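Local coordinates for allergen Bos d 2 (Bos taurus, PDB 4WFV), which probably carries pheromones, as a secreted lipocalin of the odorant-binding type, and is a major dander allergen, at residues 16-21 with 146-151; 37-42 with 113-118; 94-99 with 117-122. All blocks are in the same frame, centred on the assembly; numbering follows the deposited sequence.

Contact 1. Residues 16-21 with 146-151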
ATOM      1  N   TRP A  16      -3.442  -4.598  -9.292  1.00 12.55           N
ATOM      2  CA  TRP A  16      -2.955  -3.250  -9.042  1.00  9.73           C
ATOM      3  C   TRP A  16      -1.450  -3.140  -9.234  1.00 11.32           C
ATOM      4  O   TRP A  16      -0.718  -4.112  -9.054  1.00 12.92           O
ATOM      5  CB  TRP A  16      -3.258  -2.869  -7.604  1.00 11.15           C
ATOM      6  CG  TRP A  16      -4.716  -2.762  -7.284  1.00  9.96           C
ATOM      7  CD1 TRP A  16      -5.493  -3.703  -6.674  1.00 10.58           C
ATOM      8  CD2 TRP A  16      -5.560  -1.636  -7.529  1.00  9.39           C
ATOM      9  NE1 TRP A  16      -6.782  -3.238  -6.544  1.00 10.93           N
ATOM     10  CE2 TRP A  16      -6.848  -1.967  -7.055  1.00  9.64           C
ATOM     11  CE3 TRP A  16      -5.358  -0.383  -8.119  1.00  9.38           C
ATOM     12  CZ2 TRP A  16      -7.924  -1.086  -7.147  1.00 11.33           C
ATOM     13  CZ3 TRP A  16      -6.429   0.493  -8.205  1.00  8.76           C
ATOM     14  CH2 TRP A  16      -7.699   0.135  -7.726  1.00 10.93           C
ATOM     15  N   ARG A  17      -1.000  -1.958  -9.634  1.00  9.55           N
ATOM     16  CA  ARG A  17       0.419  -1.602  -9.596  0.51  9.42           C
ATOM     17  C   ARG A  17       0.591  -0.539  -8.526  1.00  8.86           C
ATOM     18  O   ARG A  17      -0.284   0.302  -8.343  1.00 11.10           O
ATOM     19  CB  ARG A  17       0.882  -1.018 -10.934  0.51  9.48           C
ATOM     20  CG  ARG A  17       0.815  -1.980 -12.106  0.51 12.57           C
ATOM     21  CD  ARG A  17       1.372  -1.364 -13.387  0.51 13.31           C
ATOM     22  NE  ARG A  17       1.095  -2.219 -14.537  0.51 16.08           N
ATOM     23  CZ  ARG A  17       0.009  -2.123 -15.294  0.51 10.44           C
ATOM     24  NH1 ARG A  17      -0.898  -1.195 -15.035  0.51 15.05           N
ATOM     25  NH2 ARG A  17      -0.169  -2.952 -16.315  0.51 14.36           N
ATOM     26  N   ILE A  18       1.717  -0.550  -7.834  1.00  8.08           N
ATOM     27  CA  ILE A  18       1.992   0.540  -6.908  1.00  8.20           C
ATOM     28  C   ILE A  18       2.721   1.644  -7.637  1.00  8.06           C
ATOM     29  O   ILE A  18       3.714   1.402  -8.324  1.00  9.37           O
ATOM     30  CB  ILE A  18       2.767   0.076  -5.657  1.00  6.02           C
ATOM     31  CG1 ILE A  18       2.892   1.217  -4.643  1.00  6.42           C
ATOM     32  CG2 ILE A  18       4.128  -0.504  -6.018  1.00  8.48           C
ATOM     33  CD1 ILE A  18       3.156   0.709  -3.231  1.00  8.75           C
ATOM     34  N   ILE A  19       2.198   2.860  -7.518  1.00  6.18           N
ATOM     35  CA  ILE A  19       2.831   4.014  -8.143  1.00  7.22           C
ATOM     36  C   ILE A  19       3.684   4.770  -7.130  1.00  6.54           C
ATOM     37  O   ILE A  19       4.860   5.070  -7.405  1.00  7.75           O
ATOM     38  CB  ILE A  19       1.792   4.969  -8.761  1.00  6.50           C
ATOM     39  CG1 ILE A  19       0.771   4.190  -9.599  1.00  7.14           C
ATOM     40  CG2 ILE A  19       2.484   6.058  -9.572  1.00  7.30           C
ATOM     41  CD1 ILE A  19       1.391   3.340 -10.714  1.00  8.19           C
ATOM     42  N   TYR A  20       3.110   5.041  -5.956  1.00  6.56           N
ATOM     43  CA  TYR A  20       3.804   5.818  -4.937  1.00  6.67           C
ATOM     44  C   TYR A  20       3.713   5.161  -3.573  1.00  7.02           C
ATOM     45  O   TYR A  20       2.786   4.408  -3.269  1.00  7.16           O
ATOM     46  CB  TYR A  20       3.176   7.212  -4.791  1.00  7.60           C
ATOM     47  CG  TYR A  20       3.281   8.085  -6.016  1.00  8.25           C
ATOM     48  CD1 TYR A  20       4.485   8.654  -6.384  1.00  8.29           C
ATOM     49  CD2 TYR A  20       2.154   8.370  -6.785  1.00  8.63           C
ATOM     50  CE1 TYR A  20       4.583   9.467  -7.517  1.00  9.29           C
ATOM     51  CE2 TYR A  20       2.239   9.162  -7.921  1.00  9.52           C
ATOM     52  CZ  TYR A  20       3.447   9.719  -8.269  1.00 11.01           C
ATOM     53  OH  TYR A  20       3.541  10.510  -9.389  1.00 13.02           O
ATOM     54  N   ALA A  21       4.680   5.506  -2.731  1.00  6.49           N
ATOM     55  CA  ALA A  21       4.567   5.253  -1.299  1.00  6.21           C
ATOM     56  C   ALA A  21       5.087   6.484  -0.589  1.00  7.19           C
ATOM     57  O   ALA A  21       5.864   7.250  -1.157  1.00  8.85           O
ATOM     58  CB  ALA A  21       5.358   4.020  -0.879  1.00  7.46           C
ATOM     59  N   GLU A 146       7.928   8.476  -2.526  1.00  9.62           N
ATOM     60  CA  GLU A 146       8.817   7.729  -3.418  1.00  9.85           C
ATOM     61  C   GLU A 146       7.973   7.270  -4.599  1.00  9.60           C
ATOM     62  O   GLU A 146       6.848   6.805  -4.409  1.00  9.53           O
ATOM     63  CB  GLU A 146       9.380   6.487  -2.696  1.00 10.79           C
ATOM     64  CG  GLU A 146      10.343   6.771  -1.537  1.00 11.45           C
ATOM     65  CD  GLU A 146      11.775   6.977  -2.005  1.00 14.64           C
ATOM     66  OE1 GLU A 146      12.266   6.170  -2.821  1.00 13.36           O
ATOM     67  OE2 GLU A 146      12.425   7.944  -1.549  1.00 17.36           O
ATOM     68  N   ASN A 147       8.491   7.410  -5.818  1.00 10.03           N
ATOM     69  CA  ASN A 147       7.829   6.803  -6.966  1.00  9.11           C
ATOM     70  C   ASN A 147       8.353   5.384  -7.122  1.00  9.93           C
ATOM     71  O   ASN A 147       9.506   5.170  -7.490  1.00 12.69           O
ATOM     72  CB  ASN A 147       8.039   7.603  -8.251  1.00 11.12           C
ATOM     73  CG  ASN A 147       7.305   6.994  -9.437  1.00 12.93           C
ATOM     74  OD1 ASN A 147       7.390   5.791  -9.685  1.00 12.00           O
ATOM     75  ND2 ASN A 147       6.561   7.824 -10.168  1.00 15.10           N
ATOM     76  N   LEU A 148       7.520   4.421  -6.772  1.00  6.74           N
ATOM     77  CA  LEU A 148       7.913   3.023  -6.799  1.00  7.04           C
ATOM     78  C   LEU A 148       7.844   2.386  -8.181  1.00  7.71           C
ATOM     79  O   LEU A 148       8.651   1.517  -8.490  1.00  7.42           O
ATOM     80  CB  LEU A 148       7.050   2.209  -5.831  1.00  8.04           C
ATOM     81  CG  LEU A 148       7.623   2.057  -4.418  1.00  7.81           C
ATOM     82  CD1 LEU A 148       7.890   3.421  -3.777  1.00  8.23           C
ATOM     83  CD2 LEU A 148       6.668   1.243  -3.548  1.00  9.72           C
ATOM     84  N   ILE A 149       6.891   2.790  -9.007  1.00  7.94           N
ATOM     85  CA  ILE A 149       6.794   2.124 -10.299  1.00  7.35           C
ATOM     86  C   ILE A 149       8.057   2.350 -11.137  1.00  8.31           C
ATOM     87  O   ILE A 149       8.462   1.467 -11.902  1.00  9.40           O
ATOM     88  CB  ILE A 149       5.491   2.458 -11.048  1.00  7.18           C
ATOM     89  CG1 ILE A 149       5.417   1.596 -12.315  1.00  9.26           C
ATOM     90  CG2 ILE A 149       5.408   3.938 -11.404  1.00 10.15           C
ATOM     91  CD1 ILE A 149       4.047   1.526 -12.926  1.00 10.61           C
ATOM     92  N   LYS A 150       8.719   3.492 -10.956  1.00  8.41           N
ATOM     93  CA  LYS A 150       9.930   3.774 -11.726  1.00  9.82           C
ATOM     94  C   LYS A 150      11.122   2.895 -11.335  1.00  8.35           C
ATOM     95  O   LYS A 150      12.138   2.877 -12.036  1.00 10.54           O
ATOM     96  CB  LYS A 150      10.307   5.256 -11.630  1.00 11.11           C
ATOM     97  CG  LYS A 150       9.343   6.167 -12.387  1.00 13.72           C
ATOM     98  CD  LYS A 150       9.641   7.640 -12.154  1.00 18.89           C
ATOM     99  CE  LYS A 150       8.615   8.515 -12.865  1.00 20.42           C
ATOM    100  NZ  LYS A 150       8.760   8.420 -14.343  1.00 32.63           N
ATOM    101  N   THR A 151      11.010   2.158 -10.235  1.00  7.68           N
ATOM    102  CA  THR A 151      12.048   1.180  -9.898  1.00  8.58           C
ATOM    103  C   THR A 151      11.506  -0.249  -9.880  1.00  8.26           C
ATOM    104  O   THR A 151      12.191  -1.177  -9.433  1.00  9.28           O
ATOM    105  CB  THR A 151      12.726   1.491  -8.531  1.00 10.05           C
ATOM    106  OG1 THR A 151      11.786   1.283  -7.468  1.00 10.50           O
ATOM    107  CG2 THR A 151      13.243   2.934  -8.492  1.00 11.96           C
TER
HETATM  108  O   HOH W   1       6.398  10.866 -10.089  1.00 23.52           O

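Contact 2. Residues 37-42 with 113-118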
ATOM      1  N   ASN A  37       7.039  -2.370  -1.313  1.00  7.91           N
ATOM      2  CA  ASN A  37       6.456  -3.618  -1.781  1.00  8.29           C
ATOM      3  C   ASN A  37       5.751  -3.383  -3.104  1.00  7.04           C
ATOM      4  O   ASN A  37       4.893  -2.502  -3.220  1.00  9.25           O
ATOM      5  CB  ASN A  37       5.481  -4.156  -0.730  1.00 10.44           C
ATOM      6  CG  ASN A  37       6.093  -4.201   0.663  1.00 11.28           C
ATOM      7  OD1 ASN A  37       5.475  -3.774   1.641  1.00 13.46           O
ATOM      8  ND2 ASN A  37       7.323  -4.699   0.752  1.00 11.77           N
ATOM      9  N   TYR A  38       6.130  -4.167  -4.110  1.00  7.67           N
ATOM     10  CA  TYR A  38       5.624  -3.965  -5.460  1.00  6.94           C
ATOM     11  C   TYR A  38       4.384  -4.816  -5.704  1.00  6.84           C
ATOM     12  O   TYR A  38       4.471  -5.989  -6.093  1.00  8.14           O
ATOM     13  CB  TYR A  38       6.727  -4.243  -6.491  1.00  8.41           C
ATOM     14  CG  TYR A  38       7.946  -3.359  -6.318  1.00  7.03           C
ATOM     15  CD1 TYR A  38       7.949  -2.043  -6.768  1.00  7.91           C
ATOM     16  CD2 TYR A  38       9.096  -3.842  -5.702  1.00  8.26           C
ATOM     17  CE1 TYR A  38       9.077  -1.226  -6.615  1.00  7.50           C
ATOM     18  CE2 TYR A  38      10.228  -3.034  -5.543  1.00  8.68           C
ATOM     19  CZ  TYR A  38      10.201  -1.730  -6.003  1.00  7.96           C
ATOM     20  OH  TYR A  38      11.309  -0.925  -5.856  1.00  9.52           O
ATOM     21  N   TYR A  39       3.226  -4.195  -5.486  1.00  7.17           N
ATOM     22  CA  TYR A  39       1.933  -4.862  -5.607  1.00  7.14           C
ATOM     23  C   TYR A  39       1.734  -5.487  -6.966  1.00  6.94           C
ATOM     24  O   TYR A  39       2.168  -4.945  -7.981  1.00  8.17           O
ATOM     25  CB  TYR A  39       0.804  -3.851  -5.395  1.00  7.45           C
ATOM     26  CG  TYR A  39       0.462  -3.590  -3.945  1.00  8.97           C
ATOM     27  CD1 TYR A  39       1.304  -2.833  -3.132  1.00  7.66           C
ATOM     28  CD2 TYR A  39      -0.710  -4.088  -3.391  1.00 11.30           C
ATOM     29  CE1 TYR A  39       0.991  -2.584  -1.804  1.00 10.47           C
ATOM     30  CE2 TYR A  39      -1.037  -3.840  -2.061  1.00 12.19           C
ATOM     31  CZ  TYR A  39      -0.187  -3.091  -1.275  1.00 10.09           C
ATOM     32  OH  TYR A  39      -0.531  -2.867   0.048  1.00 12.77           O
ATOM     33  N   ARG A  40       1.059  -6.633  -6.973  1.00  8.56           N
ATOM     34  CA  ARG A  40       0.607  -7.251  -8.220  1.00  8.27           C
ATOM     35  C   ARG A  40      -0.882  -7.559  -8.191  1.00  9.63           C
ATOM     36  O   ARG A  40      -1.570  -7.397  -9.199  1.00 10.55           O
ATOM     37  CB  ARG A  40       1.425  -8.512  -8.538  1.00  8.42           C
ATOM     38  CG  ARG A  40       2.893  -8.232  -8.873  1.00  7.56           C
ATOM     39  CD  ARG A  40       3.023  -7.538 -10.219  1.00  7.08           C
ATOM     40  NE  ARG A  40       4.404  -7.335 -10.635  1.00  7.95           N
ATOM     41  CZ  ARG A  40       5.139  -6.263 -10.345  1.00  6.63           C
ATOM     42  NH1 ARG A  40       4.637  -5.267  -9.616  1.00  7.56           N
ATOM     43  NH2 ARG A  40       6.375  -6.179 -10.822  1.00  7.17           N
ATOM     44  N   ARG A  41      -1.399  -7.993  -7.046  1.00  9.33           N
ATOM     45  CA  ARG A  41      -2.794  -8.418  -7.011  1.00 12.01           C
ATOM     46  C   ARG A  41      -3.356  -8.390  -5.606  1.00 10.16           C
ATOM     47  O   ARG A  41      -2.656  -8.718  -4.645  1.00 12.34           O
ATOM     48  CB  ARG A  41      -2.924  -9.831  -7.582  1.00 12.93           C
ATOM     49  CG  ARG A  41      -4.359 -10.301  -7.759  1.00 14.44           C
ATOM     50  CD  ARG A  41      -4.388 -11.672  -8.429  1.00 22.33           C
ATOM     51  NE  ARG A  41      -5.749 -12.150  -8.653  1.00 27.94           N
ATOM     52  CZ  ARG A  41      -6.046 -13.352  -9.139  1.00 39.41           C
ATOM     53  NH1 ARG A  41      -5.075 -14.198  -9.454  1.00 37.17           N
ATOM     54  NH2 ARG A  41      -7.313 -13.708  -9.309  1.00 35.03           N
ATOM     55  N   ILE A  42      -4.622  -7.995  -5.496  1.00 10.94           N
ATOM     56  CA  ILE A  42      -5.356  -8.058  -4.240  1.00 12.15           C
ATOM     57  C   ILE A  42      -6.627  -8.837  -4.527  1.00 12.75           C
ATOM     58  O   ILE A  42      -7.279  -8.610  -5.546  1.00 13.16           O
ATOM     59  CB  ILE A  42      -5.731  -6.658  -3.712  1.00 11.60           C
ATOM     60  CG1 ILE A  42      -4.477  -5.800  -3.495  1.00 11.24           C
ATOM     61  CG2 ILE A  42      -6.524  -6.768  -2.416  1.00 12.08           C
ATOM     62  CD1 ILE A  42      -4.792  -4.363  -3.078  1.00 10.88           C
ATOM     63  N   MET A 113       2.530   5.290   7.066  1.00  6.32           N
ATOM     64  CA  MET A 113       2.802   5.335   5.632  1.00  7.27           C
ATOM     65  C   MET A 113       1.539   5.163   4.800  1.00  8.17           C
ATOM     66  O   MET A 113       0.494   4.724   5.278  1.00  7.95           O
ATOM     67  CB  MET A 113       3.853   4.290   5.242  1.00 12.86           C
ATOM     68  CG  MET A 113       3.391   2.872   5.380  1.00 11.78           C
ATOM     69  SD  MET A 113       4.614   1.700   4.750  1.00 13.54           S
ATOM     70  CE  MET A 113       4.421   1.823   2.979  1.00 13.58           C
ATOM     71  N   THR A 114       1.647   5.558   3.543  1.00  5.61           N
ATOM     72  CA  THR A 114       0.578   5.279   2.596  1.00  6.60           C
ATOM     73  C   THR A 114       1.147   4.667   1.345  1.00  6.85           C
ATOM     74  O   THR A 114       2.349   4.781   1.071  1.00  6.87           O
ATOM     75  CB  THR A 114      -0.175   6.554   2.172  1.00  6.84           C
ATOM     76  OG1 THR A 114       0.752   7.460   1.562  1.00  7.58           O
ATOM     77  CG2 THR A 114      -0.888   7.215   3.376  1.00  9.08           C
ATOM     78  N   GLU A 115       0.266   4.015   0.592  1.00  6.77           N
ATOM     79  CA  GLU A 115       0.602   3.479  -0.717  1.00  7.23           C
ATOM     80  C   GLU A 115      -0.451   3.929  -1.710  1.00  7.03           C
ATOM     81  O   GLU A 115      -1.665   3.889  -1.419  1.00  7.76           O
ATOM     82  CB  GLU A 115       0.648   1.951  -0.673  1.00  7.86           C
ATOM     83  CG  GLU A 115       1.723   1.442   0.280  1.00  8.85           C
ATOM     84  CD  GLU A 115       1.569  -0.019   0.627  1.00 10.18           C
ATOM     85  OE1 GLU A 115       0.437  -0.459   0.879  1.00 10.21           O
ATOM     86  OE2 GLU A 115       2.598  -0.725   0.641  1.00 10.69           O
ATOM     87  N   GLY A 116      -0.001   4.380  -2.874  1.00  6.63           N
ATOM     88  CA  GLY A 116      -0.896   4.815  -3.937  1.00  5.66           C
ATOM     89  C   GLY A 116      -0.806   3.849  -5.097  1.00  6.06           C
ATOM     90  O   GLY A 116       0.234   3.760  -5.754  1.00  6.60           O
ATOM     91  N   LEU A 117      -1.893   3.125  -5.340  1.00  7.39           N
ATOM     92  CA  LEU A 117      -1.933   2.074  -6.345  1.00  6.88           C
ATOM     93  C   LEU A 117      -2.793   2.542  -7.515  1.00  7.09           C
ATOM     94  O   LEU A 117      -3.716   3.335  -7.326  1.00  6.52           O
ATOM     95  CB  LEU A 117      -2.540   0.801  -5.758  1.00  8.51           C
ATOM     96  CG  LEU A 117      -2.117   0.299  -4.382  1.00 10.05           C
ATOM     97  CD1 LEU A 117      -2.793  -1.045  -4.083  1.00 12.36           C
ATOM     98  CD2 LEU A 117      -0.628   0.130  -4.314  1.00 11.86           C
ATOM     99  N   ALA A 118      -2.489   2.049  -8.709  1.00  8.19           N
ATOM    100  CA  ALA A 118      -3.270   2.380  -9.902  1.00  7.36           C
ATOM    101  C   ALA A 118      -3.482   1.172 -10.791  1.00 10.28           C
ATOM    102  O   ALA A 118      -2.714   0.213 -10.754  1.00  9.95           O
ATOM    103  CB  ALA A 118      -2.589   3.464 -10.703  1.00  8.46           C
TER
HETATM  104  O   HOH W   2       5.261  -0.217  -0.538  1.00 11.92           O

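Contact 3. Residues 94-99 with 117-122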
ATOM      1  N   SER A  94     -11.288   3.618  -6.073  1.00 10.99           N
ATOM      2  CA  SER A  94     -12.107   3.946  -7.232  1.00 10.72           C
ATOM      3  C   SER A  94     -11.796   2.910  -8.294  1.00 13.21           C
ATOM      4  O   SER A  94     -11.063   1.949  -8.049  1.00 13.44           O
ATOM      5  CB  SER A  94     -11.765   5.340  -7.755  1.00 15.12           C
ATOM      6  OG  SER A  94     -10.462   5.363  -8.320  1.00 15.18           O
ATOM      7  N   GLU A  95     -12.352   3.101  -9.485  1.00 13.76           N
ATOM      8  CA  GLU A  95     -12.084   2.177 -10.573  1.00 17.76           C
ATOM      9  C   GLU A  95     -10.594   2.112 -10.918  1.00 15.19           C
ATOM     10  O   GLU A  95     -10.090   1.053 -11.295  1.00 21.79           O
ATOM     11  CB  GLU A  95     -12.907   2.555 -11.811  1.00 19.54           C
ATOM     12  CG  GLU A  95     -14.376   2.155 -11.724  1.00 28.16           C
ATOM     13  CD  GLU A  95     -14.562   0.651 -11.660  1.00 29.65           C
ATOM     14  OE1 GLU A  95     -13.714  -0.080 -12.215  1.00 39.65           O
ATOM     15  OE2 GLU A  95     -15.553   0.198 -11.050  1.00 38.14           O
ATOM     16  N   ASN A  96      -9.888   3.231 -10.762  1.00 14.76           N
ATOM     17  CA  ASN A  96      -8.513   3.318 -11.250  1.00 15.22           C
ATOM     18  C   ASN A  96      -7.430   3.526 -10.199  1.00 11.25           C
ATOM     19  O   ASN A  96      -6.241   3.504 -10.527  1.00 11.79           O
ATOM     20  CB  ASN A  96      -8.398   4.424 -12.302  1.00 17.15           C
ATOM     21  CG  ASN A  96      -9.225   4.137 -13.538  1.00 29.85           C
ATOM     22  OD1 ASN A  96     -10.043   4.955 -13.952  1.00 31.10           O
ATOM     23  ND2 ASN A  96      -9.026   2.960 -14.126  1.00 30.54           N
ATOM     24  N   MET A  97      -7.837   3.716  -8.947  1.00 11.39           N
ATOM     25  CA  MET A  97      -6.917   4.153  -7.903  1.00  9.25           C
ATOM     26  C   MET A  97      -7.289   3.560  -6.550  1.00  9.75           C
ATOM     27  O   MET A  97      -8.475   3.415  -6.230  1.00 11.76           O
ATOM     28  CB  MET A  97      -6.971   5.676  -7.849  1.00 13.88           C
ATOM     29  CG  MET A  97      -6.185   6.328  -6.776  1.00 15.08           C
ATOM     30  SD  MET A  97      -6.521   8.114  -6.815  1.00 17.90           S
ATOM     31  CE  MET A  97      -5.329   8.574  -5.567  1.00 15.63           C
ATOM     32  N   LEU A  98      -6.283   3.212  -5.753  1.00  7.52           N
ATOM     33  CA  LEU A  98      -6.530   2.683  -4.422  1.00  6.96           C
ATOM     34  C   LEU A  98      -5.452   3.245  -3.515  1.00  6.66           C
ATOM     35  O   LEU A  98      -4.272   3.231  -3.875  1.00  9.18           O
ATOM     36  CB  LEU A  98      -6.481   1.147  -4.427  1.00  9.09           C
ATOM     37  CG  LEU A  98      -6.933   0.409  -3.152  1.00 10.94           C
ATOM     38  CD1 LEU A  98      -7.326  -1.039  -3.467  1.00 11.28           C
ATOM     39  CD2 LEU A  98      -5.863   0.451  -2.070  1.00 12.60           C
ATOM     40  N   VAL A  99      -5.846   3.767  -2.356  1.00  7.53           N
ATOM     41  CA  VAL A  99      -4.867   4.285  -1.396  1.00  5.99           C
ATOM     42  C   VAL A  99      -5.002   3.538  -0.078  1.00  6.66           C
ATOM     43  O   VAL A  99      -6.102   3.424   0.466  1.00  8.62           O
ATOM     44  CB  VAL A  99      -5.026   5.801  -1.149  1.00  7.27           C
ATOM     45  CG1 VAL A  99      -3.940   6.295  -0.198  1.00  7.19           C
ATOM     46  CG2 VAL A  99      -4.934   6.579  -2.460  1.00  6.82           C
ATOM     47  N   LEU A 117      -1.893   3.125  -5.340  1.00  7.39           N
ATOM     48  CA  LEU A 117      -1.933   2.074  -6.345  1.00  6.88           C
ATOM     49  C   LEU A 117      -2.793   2.542  -7.515  1.00  7.09           C
ATOM     50  O   LEU A 117      -3.716   3.335  -7.326  1.00  6.52           O
ATOM     51  CB  LEU A 117      -2.540   0.801  -5.758  1.00  8.51           C
ATOM     52  CG  LEU A 117      -2.117   0.299  -4.382  1.00 10.05           C
ATOM     53  CD1 LEU A 117      -2.793  -1.045  -4.083  1.00 12.36           C
ATOM     54  CD2 LEU A 117      -0.628   0.130  -4.314  1.00 11.86           C
ATOM     55  N   ALA A 118      -2.489   2.049  -8.709  1.00  8.19           N
ATOM     56  CA  ALA A 118      -3.270   2.380  -9.902  1.00  7.36           C
ATOM     57  C   ALA A 118      -3.482   1.172 -10.791  1.00 10.28           C
ATOM     58  O   ALA A 118      -2.714   0.213 -10.754  1.00  9.95           O
ATOM     59  CB  ALA A 118      -2.589   3.464 -10.703  1.00  8.46           C
ATOM     60  N   LYS A 119      -4.514   1.252 -11.624  1.00 11.50           N
ATOM     61  CA  LYS A 119      -4.710   0.279 -12.699  1.00 13.40           C
ATOM     62  C   LYS A 119      -3.756   0.529 -13.864  1.00 20.20           C
ATOM     63  O   LYS A 119      -3.474  -0.373 -14.655  1.00 25.52           O
ATOM     64  CB  LYS A 119      -6.147   0.345 -13.213  1.00 18.16           C
ATOM     65  CG  LYS A 119      -7.164  -0.046 -12.190  1.00 19.76           C
ATOM     66  CD  LYS A 119      -6.877  -1.438 -11.683  1.00 21.04           C
ATOM     67  CE  LYS A 119      -8.083  -1.979 -10.983  1.00 17.75           C
ATOM     68  NZ  LYS A 119      -7.869  -3.344 -10.451  1.00 23.00           N
ATOM     69  N   GLY A 120      -3.277   1.762 -13.980  1.00 19.77           N
ATOM     70  CA  GLY A 120      -2.310   2.111 -15.000  1.00 16.81           C
ATOM     71  C   GLY A 120      -0.903   2.162 -14.439  1.00 10.81           C
ATOM     72  O   GLY A 120      -0.522   1.349 -13.607  1.00 14.26           O
ATOM     73  N   THR A 121      -0.131   3.137 -14.897  1.00 12.76           N
ATOM     74  CA  THR A 121       1.265   3.251 -14.493  1.00 11.43           C
ATOM     75  C   THR A 121       1.597   4.613 -13.893  1.00 10.15           C
ATOM     76  O   THR A 121       2.766   4.938 -13.674  1.00 10.19           O
ATOM     77  CB  THR A 121       2.210   3.022 -15.679  1.00 11.58           C
ATOM     78  OG1 THR A 121       1.936   3.981 -16.707  1.00 11.86           O
ATOM     79  CG2 THR A 121       2.060   1.613 -16.241  1.00 13.44           C
ATOM     80  N   SER A 122       0.571   5.419 -13.650  1.00 10.89           N
ATOM     81  CA  SER A 122       0.774   6.773 -13.161  1.00 10.13           C
ATOM     82  C   SER A 122      -0.521   7.290 -12.550  1.00 10.67           C
ATOM     83  O   SER A 122      -1.581   6.702 -12.730  1.00 11.60           O
ATOM     84  CB  SER A 122       1.196   7.689 -14.309  1.00 10.93           C
ATOM     85  OG  SER A 122       0.147   7.790 -15.260  1.00 17.15           O
TER

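Contact 1. Residues 16-21 with 146-151
The short strand 146-147 closes one edge of the lipocalin sheet by pairing antiparallel with the first strand of the barrel, 17-23. Ala21 and Glu146 form the hydrogen-bonded pair. Glu146 N donates to Ala21 O at 2.8 Å, and Ala21 N donates back to Glu146 O in the carbonyl plane. Tyr20 and Asn147 follow as the non-hydrogen-bonded pair. The regular pattern then ends. Ile19 O takes Leu148 N at 2.8 Å, with the donor 36° out of the carbonyl plane, and also a weak bond from Ile149 N. Asn147 starts the turn. Its CG is anti to the backbone N (chi1 -178°), and OD1 accepts from Lys150 N at 2.9 Å, an Asx motif.

On the side of the sheet that carries Tyr20 and Asn147, the amide crosses the ring obliquely, the two planes 70° apart, with Asn147 ND2 3.7 Å from Tyr20 CE1. A water in the ring plane bonds both Tyr20 OH and Asn147 ND2. Ile19 CG2 lies over one face of the ring, and Ile19 runs side by side with Ile149, CD1 to CD1 at 3.9 Å. On the face of Ala21, Leu148 packs against apolar side chains. Leu148 CD2 lies 3.6 Å from Ile18 CD1, and Leu148 CD1 meets the Ala21 methyl. Glu146 starts on that face too, but its end leads off to a salt bridge with Arg36. In one of its conformers Arg17 reaches Gly120 O.

Backbone bonds thus fix the register, while aliphatic contacts hold the chain where the strand gives way to a 3-10 turn. The Asn147 amide is used at both ends, by Lys150 N and by the water, which fixes its rotation.

Contact 2. Residues 37-42 with 113-118
Glu115 OE1 is gripped by two hydroxyls. Tyr39 OH donates to it at 2.7 Å, and Thr100 OG1 of the neighbouring strand 97-105 bonds it as well. The tyrosine comes from the syn side, 32° out of the carboxylate plane. Ring and carboxylate stand nearly perpendicular, 81° apart. The other oxygen, OE2, lies at the ring edge, in its plane, 3.5 Å from Tyr39 CE1. OE2 also accepts from a water, and that water takes the N-H of Asn37. The buried carboxylate is therefore held at both oxygens, and the donated bonds would partly offset the cost of burying a charge.

Leu117 meets the same ring from above. Its CD2 sits over one face of Tyr39, 3.9 Å from the ring centroid, in a CH-pi contact. Its CD1 lies 3.8 Å from Tyr39 CD2 and 4.0 Å from Ile42 CD1. The glutamate chain is extended beyond CG, which carries the carboxylate out to the phenol.

No backbone bond joins the two segments. The axes of 38-42 and 113-118 pass 9.2 Å apart at 55°, and the segments meet through side chains and a water bound to Asn37 N. Such a crossing is typical of the interior of a lipocalin beta-barrel, where inward-pointing residues of facing walls meet.

Contact 3. Residues 94-99 with 117-122
Lys119 lays the aliphatic start of its side chain against the Glu95 carbonyl, with CG 3.3 Å from Glu95 O. The chain bends at chi2 (-57°), which also brings CE to 3.6 Å from the same Glu95 O. Asn96 crosses it at about a right angle. Its ND2 lies 4.0 Å from both CB and CG of Lys119. The amine itself goes to another partner, a cation-pi contact with Trp16. The carboxylate of Glu95 forms a salt bridge with Lys11.

Three backbone bonds hold the two segments together. Lys119 N donates to Asn96 O at 3.0 Å, with the donor 43° out of the carbonyl plane. Leu98 and Leu117 are the hydrogen-bonded pair, each N-H given to the other's carbonyl. Between these rungs, Met97 and Ala118 form a non-hydrogen-bonded pair. Here the alpha hydrogens point to carbonyls. Ala118 CA lies 3.2 Å from Asn96 O, and Met97 CA sits near Leu117 O in the same way.

On one face, Leu98 and Leu117 lie side by side and point the same way, CD2 of Leu98 being 4.0 Å from CD1 of Leu117. The face of Met97 and Ala118 is opposite. Before the strand, Ser94 makes an ST turn: its OG accepts from Asn96 N, and only weakly from Met97 N. The Ser94 N-H returns to Met97 O at 2.8 Å, which closes the turn leading into strand 97-105.

The contact forms the open end of the hairpin 97-105 and 110-118. Strand 85-93 flanks it beyond Leu98, and strand 17-23 flanks it beyond Leu117. Met97 reaches Glu127 of helix 125-137 and, with Ala118, touches Phe123. Leu98 packs on Trp16 on the other face.

How the contacts relate
All three contacts belong to one lipocalin barrel, and strand 110-118 ties them together. Contact 3 pairs it with strand 97-105. Contact 2 carries it across the barrel interior to strand 38-45. Strand 17-23 of contact 1 is its other neighbour in the sheet. The centres of contacts 1 and 2 are about 7 Å apart, those of 2 and 3 about 9 Å, and those of 1 and 3 about 11 Å. Along the chain, contact 1 spans the widest interval, enclosing both others. Contacts 2 and 3 share Leu117 and Ala118. Contact 1 joins first and last strands; contact 2 joins facing walls of a barrel whose interior probably holds the ligand, as in other lipocalins.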